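Local coordinates for 3-keto-5-aminohexanoate cleavage enzyme (Burkholderia xenovorans LB400, PDB 3E49), which probably catalyses the zinc-dependent cleavage of 3-keto-5-aminohexanoate, or of a related beta-keto acid, as a TIM-barrel member of the BKACE family, at residues T11-G16 / N253-L258; I49-R54 / A81-T86; L85-S90 / E108-N113. One frame throughout, in Å; residues are numbered along the deposited sequence.

Interaction 1: T11-G16 / N253-L258; sequences TCAVTG and NVRVGL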
loop_
_atom_site.group_PDB
_atom_site.type_symbol
_atom_site.label_atom_id
_atom_site.label_comp_id
_atom_site.label_asym_id
_atom_site.label_seq_id
_atom_site.Cartn_x
_atom_site.Cartn_y
_atom_site.Cartn_z
ATOM N N THR A 11 4.053 18.964 18.550
ATOM C CA THR A 11 3.706 18.559 19.900
ATOM C C THR A 11 4.988 18.080 20.583
ATOM O O THR A 11 5.785 17.299 19.987
ATOM C CB THR A 11 2.664 17.462 19.950
ATOM O OG1 THR A 11 1.418 17.966 19.439
ATOM C CG2 THR A 11 2.494 16.958 21.400
ATOM N N CYS A 12 5.201 18.541 21.827
ATOM C CA CYS A 12 6.317 18.061 22.609
ATOM C C CYS A 12 5.807 17.354 23.889
ATOM O O CYS A 12 5.172 17.956 24.709
ATOM C CB CYS A 12 7.273 19.189 22.951
ATOM S SG CYS A 12 8.802 18.513 23.627
ATOM N N ALA A 13 6.092 16.062 24.016
ATOM C CA ALA A 13 5.719 15.235 25.163
ATOM C C ALA A 13 6.959 15.233 26.053
ATOM O O ALA A 13 7.925 14.492 25.810
ATOM C CB ALA A 13 5.379 13.827 24.705
ATOM N N VAL A 14 6.906 16.003 27.136
ATOM C CA VAL A 14 8.115 16.304 27.916
ATOM C C VAL A 14 8.704 15.239 28.837
ATOM O O VAL A 14 9.894 15.311 29.104
ATOM C CB VAL A 14 7.980 17.645 28.721
ATOM C CG1 VAL A 14 7.792 18.817 27.778
ATOM C CG2 VAL A 14 6.834 17.544 29.705
ATOM N N THR A 15 7.905 14.313 29.351
ATOM C CA THR A 15 8.454 13.256 30.254
ATOM C C THR A 15 7.744 11.897 30.231
ATOM O O THR A 15 8.400 10.812 30.264
ATOM C CB THR A 15 8.550 13.796 31.708
ATOM O OG1 THR A 15 9.375 12.919 32.480
ATOM C CG2 THR A 15 7.149 13.966 32.329
ATOM N N GLY A 16 6.417 11.922 30.165
ATOM C CA GLY A 16 5.629 10.698 30.095
ATOM C C GLY A 16 5.727 9.777 31.320
ATOM O O GLY A 16 6.058 10.230 32.389
ATOM N N ASN A 253 1.443 16.741 10.922
ATOM C CA ASN A 253 1.973 17.428 12.071
ATOM C C ASN A 253 2.887 16.477 12.794
ATOM O O ASN A 253 2.915 15.302 12.467
ATOM C CB ASN A 253 0.819 17.928 12.899
ATOM C CG ASN A 253 -0.033 18.857 12.084
ATOM O OD1 ASN A 253 0.403 19.966 11.748
ATOM N ND2 ASN A 253 -1.218 18.395 11.703
ATOM N N VAL A 254 3.661 16.971 13.752
ATOM C CA VAL A 254 4.718 16.128 14.344
ATOM C C VAL A 254 4.765 16.127 15.873
ATOM O O VAL A 254 4.467 17.125 16.506
ATOM C CB VAL A 254 6.083 16.597 13.809
ATOM C CG1 VAL A 254 6.126 16.472 12.268
ATOM C CG2 VAL A 254 6.389 18.076 14.241
ATOM N N ARG A 255 5.221 15.034 16.460
ATOM C CA ARG A 255 5.360 14.935 17.911
ATOM C C ARG A 255 6.756 14.512 18.238
ATOM O O ARG A 255 7.266 13.548 17.658
ATOM C CB ARG A 255 4.361 13.978 18.551
ATOM C CG ARG A 255 4.575 13.743 20.013
ATOM C CD ARG A 255 3.414 13.098 20.646
ATOM N NE ARG A 255 3.800 12.472 21.900
ATOM C CZ ARG A 255 2.977 11.875 22.740
ATOM N NH1 ARG A 255 1.672 11.901 22.561
ATOM N NH2 ARG A 255 3.473 11.275 23.794
ATOM N N VAL A 256 7.370 15.269 19.139
ATOM C CA VAL A 256 8.701 14.963 19.649
ATOM C C VAL A 256 8.634 14.949 21.197
ATOM O O VAL A 256 7.564 15.106 21.772
ATOM C CB VAL A 256 9.793 15.908 19.092
ATOM C CG1 VAL A 256 9.865 15.792 17.551
ATOM C CG2 VAL A 256 9.558 17.375 19.499
ATOM N N GLY A 257 9.774 14.745 21.848
ATOM C CA GLY A 257 9.845 14.754 23.310
ATOM C C GLY A 257 10.532 13.592 23.973
ATOM O O GLY A 257 10.518 12.492 23.456
ATOM N N LEU A 258 11.078 13.848 25.164
ATOM C CA LEU A 258 11.788 12.840 25.969
ATOM C C LEU A 258 10.876 11.745 26.497
ATOM O O LEU A 258 11.342 10.629 26.845
ATOM C CB LEU A 258 12.624 13.507 27.093
ATOM C CG LEU A 258 14.030 14.058 26.785
ATOM C CD1 LEU A 258 14.162 14.774 25.499
ATOM C CD2 LEU A 258 14.507 14.973 27.963
HETATM O O HOH W 1 1.440 17.470 16.669
#

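Interaction 2: I49-R54 / A81-T86; sequences IHLHAR and AVINLT. With ZN (zinc ion), chain E.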
loop_
_atom_site.group_PDB
_atom_site.type_symbol
_atom_site.label_atom_id
_atom_site.label_comp_id
_atom_site.label_asym_id
_atom_site.label_seq_id
_atom_site.Cartn_x
_atom_site.Cartn_y
_atom_site.Cartn_z
ATOM N N ILE A 49 2.065 21.044 24.396
ATOM C CA ILE A 49 2.870 20.388 25.399
ATOM C C ILE A 49 2.059 19.254 26.028
ATOM O O ILE A 49 1.067 19.470 26.667
ATOM C CB ILE A 49 3.350 21.400 26.499
ATOM C CG1 ILE A 49 3.939 22.660 25.854
ATOM C CG2 ILE A 49 4.365 20.760 27.392
ATOM C CD1 ILE A 49 5.242 22.428 25.006
ATOM N N HIS A 50 2.482 18.018 25.782
ATOM C CA HIS A 50 1.823 16.829 26.283
ATOM C C HIS A 50 2.497 16.491 27.621
ATOM O O HIS A 50 3.725 16.238 27.687
ATOM C CB HIS A 50 1.939 15.701 25.238
ATOM C CG HIS A 50 1.461 14.373 25.707
ATOM N ND1 HIS A 50 0.308 13.789 25.242
ATOM C CD2 HIS A 50 2.054 13.446 26.486
ATOM C CE1 HIS A 50 0.175 12.591 25.782
ATOM N NE2 HIS A 50 1.176 12.398 26.612
ATOM N N LEU A 51 1.672 16.448 28.668
ATOM C CA LEU A 51 2.148 16.379 30.058
ATOM C C LEU A 51 1.730 15.212 30.904
ATOM O O LEU A 51 0.568 14.775 30.884
ATOM C CB LEU A 51 1.702 17.670 30.794
ATOM C CG LEU A 51 2.390 18.952 30.330
ATOM C CD1 LEU A 51 1.530 20.199 30.549
ATOM C CD2 LEU A 51 3.758 19.108 30.958
ATOM N N HIS A 52 2.723 14.680 31.626
ATOM C CA HIS A 52 2.497 13.743 32.720
ATOM C C HIS A 52 3.222 14.349 33.914
ATOM O O HIS A 52 4.065 15.252 33.763
ATOM C CB HIS A 52 3.132 12.364 32.508
ATOM C CG HIS A 52 2.569 11.570 31.384
ATOM N ND1 HIS A 52 2.256 10.238 31.520
ATOM C CD2 HIS A 52 2.376 11.874 30.076
ATOM C CE1 HIS A 52 1.864 9.759 30.352
ATOM N NE2 HIS A 52 1.935 10.728 29.460
ATOM N N ALA A 53 2.904 13.817 35.099
ATOM C CA ALA A 53 3.541 14.235 36.339
ATOM C C ALA A 53 4.282 13.029 36.891
ATOM O O ALA A 53 3.903 11.865 36.635
ATOM C CB ALA A 53 2.499 14.726 37.354
ATOM N N ARG A 54 5.347 13.317 37.627
ATOM C CA ARG A 54 6.146 12.289 38.270
ATOM C C ARG A 54 6.287 12.604 39.756
ATOM O O ARG A 54 6.218 13.775 40.159
ATOM C CB ARG A 54 7.511 12.207 37.602
ATOM C CG ARG A 54 7.464 11.509 36.234
ATOM C CD ARG A 54 8.830 11.384 35.602
ATOM N NE ARG A 54 8.776 10.759 34.278
ATOM C CZ ARG A 54 8.790 9.439 34.027
ATOM N NH1 ARG A 54 8.809 8.537 35.000
ATOM N NH2 ARG A 54 8.744 9.005 32.755
ATOM N N ALA A 81 1.551 28.038 24.792
ATOM C CA ALA A 81 1.515 26.707 24.268
ATOM C C ALA A 81 0.349 25.978 24.911
ATOM O O ALA A 81 0.119 26.103 26.118
ATOM C CB ALA A 81 2.854 25.989 24.560
ATOM N N VAL A 82 -0.400 25.213 24.121
ATOM C CA VAL A 82 -1.534 24.436 24.610
ATOM C C VAL A 82 -1.107 23.306 25.572
ATOM O O VAL A 82 -0.244 22.473 25.242
ATOM C CB VAL A 82 -2.320 23.746 23.447
ATOM C CG1 VAL A 82 -3.566 23.060 23.993
ATOM C CG2 VAL A 82 -2.656 24.712 22.334
ATOM N N ILE A 83 -1.740 23.267 26.743
ATOM C CA ILE A 83 -1.481 22.247 27.744
ATOM C C ILE A 83 -2.359 21.020 27.460
ATOM O O ILE A 83 -3.598 21.083 27.376
ATOM C CB ILE A 83 -1.692 22.808 29.179
ATOM C CG1 ILE A 83 -0.596 23.822 29.460
ATOM C CG2 ILE A 83 -1.734 21.680 30.222
ATOM C CD1 ILE A 83 -0.739 24.571 30.740
ATOM N N ASN A 84 -1.706 19.879 27.313
ATOM C CA ASN A 84 -2.379 18.658 26.981
ATOM C C ASN A 84 -2.060 17.644 28.075
ATOM O O ASN A 84 -0.917 17.282 28.244
ATOM C CB ASN A 84 -1.848 18.220 25.615
ATOM C CG ASN A 84 -2.363 16.890 25.163
ATOM O OD1 ASN A 84 -3.028 16.151 25.899
ATOM N ND2 ASN A 84 -2.024 16.545 23.917
ATOM N N LEU A 85 -3.055 17.223 28.844
ATOM C CA LEU A 85 -2.836 16.247 29.928
ATOM C C LEU A 85 -3.153 14.832 29.564
ATOM O O LEU A 85 -4.162 14.567 28.939
ATOM C CB LEU A 85 -3.736 16.554 31.129
ATOM C CG LEU A 85 -3.574 17.983 31.659
ATOM C CD1 LEU A 85 -4.426 18.131 32.937
ATOM C CD2 LEU A 85 -2.088 18.317 31.877
ATOM N N THR A 86 -2.322 13.918 30.053
ATOM C CA THR A 86 -2.518 12.508 29.834
ATOM C C THR A 86 -3.710 11.945 30.626
ATOM O O THR A 86 -4.010 12.448 31.710
ATOM C CB THR A 86 -1.263 11.705 30.239
ATOM O OG1 THR A 86 -1.505 10.338 29.962
ATOM C CG2 THR A 86 -0.950 11.838 31.748
HETATM ZN ZN ZN E . 1.811 10.403 27.252
HETATM O O HOH W 2 -0.422 9.616 27.401
HETATM O O HOH W 3 1.328 9.328 25.168
#

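Interaction 3: L85-S90 / E108-N113; sequences LTTGGS and ELASLN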
loop_
_atom_site.group_PDB
_atom_site.type_symbol
_atom_site.label_atom_id
_atom_site.label_comp_id
_atom_site.label_asym_id
_atom_site.label_seq_id
_atom_site.Cartn_x
_atom_site.Cartn_y
_atom_site.Cartn_z
ATOM N N LEU A 85 -3.055 17.223 28.844
ATOM C CA LEU A 85 -2.836 16.247 29.928
ATOM C C LEU A 85 -3.153 14.832 29.564
ATOM O O LEU A 85 -4.162 14.567 28.939
ATOM C CB LEU A 85 -3.736 16.554 31.129
ATOM C CG LEU A 85 -3.574 17.983 31.659
ATOM C CD1 LEU A 85 -4.426 18.131 32.937
ATOM C CD2 LEU A 85 -2.088 18.317 31.877
ATOM N N THR A 86 -2.322 13.918 30.053
ATOM C CA THR A 86 -2.518 12.508 29.834
ATOM C C THR A 86 -3.710 11.945 30.626
ATOM O O THR A 86 -4.010 12.448 31.710
ATOM C CB THR A 86 -1.263 11.705 30.239
ATOM O OG1 THR A 86 -1.505 10.338 29.962
ATOM C CG2 THR A 86 -0.950 11.838 31.748
ATOM N N THR A 87 -4.404 10.957 30.047
ATOM C CA THR A 87 -5.455 10.202 30.721
ATOM C C THR A 87 -5.017 8.764 30.866
ATOM O O THR A 87 -5.794 7.911 31.242
ATOM C CB THR A 87 -6.816 10.222 29.995
ATOM O OG1 THR A 87 -6.781 9.516 28.734
ATOM C CG2 THR A 87 -7.257 11.602 29.816
ATOM N N GLY A 88 -3.770 8.497 30.517
ATOM C CA GLY A 88 -3.225 7.151 30.608
ATOM C C GLY A 88 -2.357 7.117 31.830
ATOM O O GLY A 88 -2.689 6.466 32.851
ATOM N N GLY A 89 -1.292 7.918 31.732
ATOM C CA GLY A 89 -0.272 8.019 32.756
ATOM C C GLY A 89 0.484 6.705 32.656
ATOM O O GLY A 89 0.957 6.321 31.568
ATOM N N SER A 90 0.575 6.005 33.780
ATOM C CA SER A 90 1.190 4.699 33.804
ATOM C C SER A 90 0.144 3.630 33.464
ATOM O O SER A 90 -0.971 3.634 34.033
ATOM C CB SER A 90 1.806 4.425 35.180
ATOM O OG SER A 90 2.300 3.101 35.283
ATOM N N GLU A 108 -7.465 22.091 27.602
ATOM C CA GLU A 108 -7.960 22.239 26.237
ATOM C C GLU A 108 -7.848 20.910 25.504
ATOM O O GLU A 108 -8.668 20.577 24.660
ATOM C CB GLU A 108 -7.114 23.267 25.506
ATOM C CG GLU A 108 -7.394 24.721 25.929
ATOM C CD GLU A 108 -6.582 25.674 25.140
ATOM O OE1 GLU A 108 -7.136 26.286 24.188
ATOM O OE2 GLU A 108 -5.382 25.831 25.465
ATOM N N LEU A 109 -6.791 20.183 25.837
ATOM C CA LEU A 109 -6.535 18.871 25.255
ATOM C C LEU A 109 -6.246 17.852 26.339
ATOM O O LEU A 109 -5.658 18.202 27.374
ATOM C CB LEU A 109 -5.298 18.922 24.331
ATOM C CG LEU A 109 -5.417 19.413 22.912
ATOM C CD1 LEU A 109 -4.006 19.617 22.280
ATOM C CD2 LEU A 109 -6.334 18.468 22.100
ATOM N N ALA A 110 -6.610 16.592 26.067
ATOM C CA ALA A 110 -6.217 15.475 26.902
ATOM C C ALA A 110 -5.879 14.323 25.954
ATOM O O ALA A 110 -6.489 14.214 24.878
ATOM C CB ALA A 110 -7.337 15.068 27.846
ATOM N N SER A 111 -4.929 13.471 26.324
ATOM C CA SER A 111 -4.603 12.342 25.461
ATOM C C SER A 111 -5.647 11.277 25.710
ATOM O O SER A 111 -6.213 11.220 26.801
ATOM C CB SER A 111 -3.196 11.832 25.765
ATOM O OG SER A 111 -3.156 11.200 27.036
ATOM N N LEU A 112 -5.919 10.431 24.717
ATOM C CA LEU A 112 -6.910 9.361 24.852
ATOM C C LEU A 112 -6.392 8.172 24.034
ATOM O O LEU A 112 -6.322 8.242 22.795
ATOM C CB LEU A 112 -8.300 9.818 24.365
ATOM C CG LEU A 112 -9.521 8.872 24.362
ATOM C CD1 LEU A 112 -9.638 8.024 25.577
ATOM C CD2 LEU A 112 -10.818 9.655 24.188
ATOM N N ASN A 113 -5.963 7.131 24.729
ATOM C CA ASN A 113 -5.479 5.918 24.096
ATOM C C ASN A 113 -6.695 5.191 23.519
ATOM O O ASN A 113 -7.701 5.062 24.193
ATOM C CB ASN A 113 -4.709 5.088 25.111
ATOM C CG ASN A 113 -4.116 3.815 24.518
ATOM O OD1 ASN A 113 -4.802 3.028 23.907
ATOM N ND2 ASN A 113 -2.847 3.593 24.774
HETATM O O HOH W 2 -0.422 9.616 27.401
HETATM O O HOH W 4 -6.247 6.984 27.818
#

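Interaction 1: T11-G16 / N253-L258
With CG anti to the backbone N (chi1 174°) and the chain extended from there to NE, R255 passes obliquely over T11 and delivers its guanidinium group to A13. T11, at chi1 -66°, keeps OG1 beside its own N and turns CG2 onto the arginine, 4.0 Å from R255 CD. The two strands are the first and last of a TIM barrel, and this parallel seam closes it. Three nearly straight backbone bonds hold the seam: T11 N to V254 O at 2.8 Å, V256 N to T11 O at 2.7 Å, and A13 N to V256 O at 2.8 Å.

On the inner face R255 NH2 lies 3.3 Å from A13 CB. The charge itself is met from outside the pair: R255 NH1 forms a salt bridge to E170 and NE one to D260, with a long, weak ion pair from NH2 to the zinc ligand E259; the arginine therefore belongs to the surroundings of the metal site. On the outer face C12 SG and V256 CG2 pack side by side beneath helix 273-286, which V256 touches through V277 and I280. Where the strands run out, G257 has no side chain, so the A13 carbonyl comes close in, its O 3.2 Å from G257 CA. Near the other end of the seam, a water sits 2.8 Å from T11 OG1 and donates to V254 O.

Interaction 2: I49-R54 / A81-T86
L51 holds the apolar centre: its CD1 rests 3.6 Å from I83 CG2, and L51 CB lies 4.0 Å from L85 CD2. These side chains are on the outer face of a TIM barrel, where the second and third strands run parallel and are roofed by helices 31-44 and 71-78; L51 reaches V34 and S38 of the one and L72 and I75 of the other. Further back along the strands, I49 CG1 extends the same layer to A81 CB at 3.7 Å.

Four backbone hydrogen bonds join the strands. The straightest is I49 N to V82 O, 2.8 Å; N84 O accepts from L51 N, N84 N donates to I49 O, and T86 N finishes the pairing on L51 O.

The inner face is polar. H50 swings its ring away from its own N (chi1 172°) and into the barrel beside N84, whose amide plane stands 71° from the imidazole; N84 ND2 comes to the ring's edge near ND1. The two do not bond to each other. Both H50 ND1 and N84 ND2 are hydrogen-bonded to E170 OE1, so one carboxylate oxygen probably helps to fix the ring's rotation, with NE2 turned to the metal.

H50 NE2 and H52 NE2 each bind zinc at 2.2 Å, with E259 and two waters completing the site. T86 supports the second histidine by a CH-pi contact, its CG2 sitting 3.5 Å from the centroid of the H52 ring, almost on the ring normal. T86 OG1 is hydrogen-bonded to one of the zinc-bound waters at 2.9 Å.

Interaction 3: L85-S90 / E108-N113
The second shell of the zinc site is built here, where S111 joins T86 at a metal-bound water. S111 OG lies 3.2 Å from that water, which T86 OG1 also holds, so two hydroxyls probably help to position one zinc-bound water. S111 also packs against the zinc ligand H50, and against E170 and E172 on the next strand. The same OG is used a second time: T87 N donates to it over a long 3.3 Å. S111 OG sits between its own backbone N and carbonyl carbon (chi1 70°), facing T86 and T87.

Behind the site, the third and fourth strands of the TIM barrel are paired in parallel. L85 is the bridging residue opposite A110: its N donates to L109 O at 3.1 Å, and its O accepts from S111 N at 2.9 Å. A110 CA also approaches L85 O closely, a CH-O contact of the usual parallel-sheet kind.

Past L85 the segment 85-90 leaves the sheet. T86 OG1 accepts from G88 N, an ST turn, and from G89 N, an ST motif, so one hydroxyl holds the start of the loop at the C-terminal end of the strand. T87 keeps this loop joined to the fourth strand. T87 OG1 donates to S111 O in a short bond of 2.6 Å, while T87 CG2 lies 4.0 Å from A110 CB. A further water donates to T87 OG1 at 2.7 Å and accepts from N113 N at 3.1 Å.

Overall arrangement
Starting from the N terminus, the first strand enters interaction 1 at once, but its partner comes 237 residues later, so it closes the longest loop of the three, and the other two nest inside it. Interaction 2 closes a much shorter loop, joining strands 48-54 and 82-85 around helices 65-68 and 71-78. Interaction 3 begins where that one ends, sharing L85 and T86, and returns through helix 95-105 to strand 109-113. Interactions 1 and 2 meet directly across neighbouring strands, with C12 O close to H50 N and T15 OG1 close to R54 NE. Interactions 1 and 3 stay apart, nearest atoms about 6 Å, with interaction 2 and its zinc-binding histidines joining them.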